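Local coordinates for peroxiredoxin 5 (Alvinella pompejana, PDB 2XHF), which probably reduces hydrogen peroxide and organic hydroperoxides, as an antioxidant enzyme of the peroxiredoxin 5 type, at residues V25-V29 with P30-F34. Residues are numbered along the deposited sequence; the frame is centred on the assembly and turned at random.
Sequences VYEDV and PSKSF
A short beta hairpin of the thioredoxin-like fold pairs Val25 with Phe34 and Tyr26 with Ser33, its connection closing through a type I turn from Val29 to Lys32. Val25 and Phe34 form the antiparallel hydrogen-bonded pair: Val25 N donates to Phe34 O at 2.9 Å, and Phe34 N returns a bond to Val25 O. Glu27 N also donates to Lys32 O, and Lys32 N to Val29 O closes the turn. At the non-hydrogen-bonded pair, Ser33 CB sits over one face of the Tyr26 ring, a CH-pi contact 3.9 Å from the centroid; Pro30 O comes to the ring edge, in its plane, 3.4 Å from Tyr26 CD2. CG of Tyr26 lies anti to its own carbonyl carbon (chi1 -59°), which puts the ring on the Ser33 side of the hairpin. On the sheet face of Val25 and Phe34, Val25 CG2 touches Phe34 CE1 at 3.9 Å, and Glu27 lays its CB near CE2 and its OE1 near CZ of the same ring, the carboxylate turned 55° from the ring plane. Lys32 passes its CD 3.1 Å from Glu27 O, then bends at chi3 (-62°) to bring NZ to the anti side of Asp28 OD2, a 2.7 Å salt bridge across the turn. Tyr26 OH hydrogen-bonds His111 NE2. A leucine in place of Tyr26 would probably deprive Ser33 CB of its flat ring face and His111 of its hydroxyl partner. Glu27 OE2 forms a salt bridge with Arg105 NE; Arg105 and Leu107 of strand 105-108 also touch Phe34, while Tyr26 shares backbone bonds with Ala108; Val29 and Pro30 rest on Phe89 of helix 88-98, and Pro30 also packs on Met127 of the second subunit.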
# COMPACT_ATOMS: atom_id res chain seq x y z
N VAL A 25 -0.30 -2.55 -16.56
CA VAL A 25 -0.73 -2.55 -15.19
C VAL A 25 -0.33 -3.86 -14.55
O VAL A 25 0.12 -4.79 -15.22
CB VAL A 25 -2.25 -2.30 -15.05
CG1 VAL A 25 -2.59 -0.92 -15.57
CG2 VAL A 25 -3.03 -3.36 -15.79
N TYR A 26 -0.43 -3.91 -13.23
CA TYR A 26 0.05 -5.05 -12.47
C TYR A 26 -1.11 -5.68 -11.72
O TYR A 26 -2.09 -5.00 -11.39
CB TYR A 26 1.13 -4.58 -11.48
CG TYR A 26 2.29 -3.96 -12.17
CD1 TYR A 26 2.22 -2.64 -12.64
CD2 TYR A 26 3.47 -4.66 -12.36
CE1 TYR A 26 3.29 -2.08 -13.31
CE2 TYR A 26 4.53 -4.10 -13.02
CZ TYR A 26 4.45 -2.81 -13.48
OH TYR A 26 5.52 -2.26 -14.14
N GLU A 27 -1.03 -6.98 -11.48
CA GLU A 27 -2.09 -7.65 -10.75
C GLU A 27 -1.44 -8.75 -9.92
O GLU A 27 -0.61 -9.51 -10.44
CB GLU A 27 -3.10 -8.24 -11.73
CG GLU A 27 -4.34 -8.82 -11.09
CD GLU A 27 -5.33 -9.35 -12.13
OE1 GLU A 27 -4.93 -9.58 -13.29
OE2 GLU A 27 -6.50 -9.54 -11.76
N ASP A 28 -1.76 -8.78 -8.63
CA ASP A 28 -1.26 -9.78 -7.67
C ASP A 28 0.22 -9.64 -7.25
O ASP A 28 0.53 -9.47 -6.07
CB ASP A 28 -1.53 -11.21 -8.14
CG ASP A 28 -3.01 -11.50 -8.29
OD1 ASP A 28 -3.74 -11.33 -7.30
OD2 ASP A 28 -3.44 -11.90 -9.39
N VAL A 29 1.12 -9.67 -8.22
CA VAL A 29 2.55 -9.60 -7.95
C VAL A 29 3.23 -8.76 -9.02
O VAL A 29 2.72 -8.66 -10.13
CB VAL A 29 3.19 -11.00 -7.90
CG1 VAL A 29 2.61 -11.83 -6.74
CG2 VAL A 29 3.01 -11.73 -9.23
N PRO A 30 4.38 -8.16 -8.70
CA PRO A 30 5.03 -7.26 -9.67
C PRO A 30 5.46 -7.94 -10.96
O PRO A 30 5.55 -7.27 -12.00
CB PRO A 30 6.22 -6.70 -8.89
CG PRO A 30 5.83 -6.82 -7.45
CD PRO A 30 5.02 -8.09 -7.38
N SER A 31 5.71 -9.24 -10.90
CA SER A 31 6.10 -9.98 -12.11
C SER A 31 4.92 -10.23 -13.07
O SER A 31 5.11 -10.57 -14.24
CB SER A 31 6.80 -11.30 -11.72
OG SER A 31 5.91 -12.21 -11.10
N LYS A 32 3.69 -10.04 -12.57
CA LYS A 32 2.50 -10.22 -13.41
C LYS A 32 2.01 -8.87 -13.89
O LYS A 32 1.26 -8.18 -13.19
CB LYS A 32 1.38 -10.95 -12.68
CG LYS A 32 0.09 -11.07 -13.52
CD LYS A 32 -1.12 -11.51 -12.71
CE LYS A 32 -0.95 -12.87 -12.10
NZ LYS A 32 -2.19 -13.23 -11.34
N SER A 33 2.50 -8.47 -15.05
CA SER A 33 2.06 -7.23 -15.66
C SER A 33 1.64 -7.47 -17.10
O SER A 33 2.08 -8.41 -17.76
CB SER A 33 3.13 -6.16 -15.61
OG SER A 33 4.28 -6.61 -16.27
N PHE A 34 0.76 -6.62 -17.57
CA PHE A 34 0.18 -6.82 -18.89
C PHE A 34 -0.49 -5.51 -19.29
O PHE A 34 -0.86 -4.69 -18.44
CB PHE A 34 -0.86 -7.95 -18.87
CG PHE A 34 -1.83 -7.84 -17.74
CD1 PHE A 34 -2.98 -7.11 -17.87
CD2 PHE A 34 -1.58 -8.47 -16.54
CE1 PHE A 34 -3.88 -6.99 -16.85
CE2 PHE A 34 -2.47 -8.35 -15.48
CZ PHE A 34 -3.62 -7.60 -15.63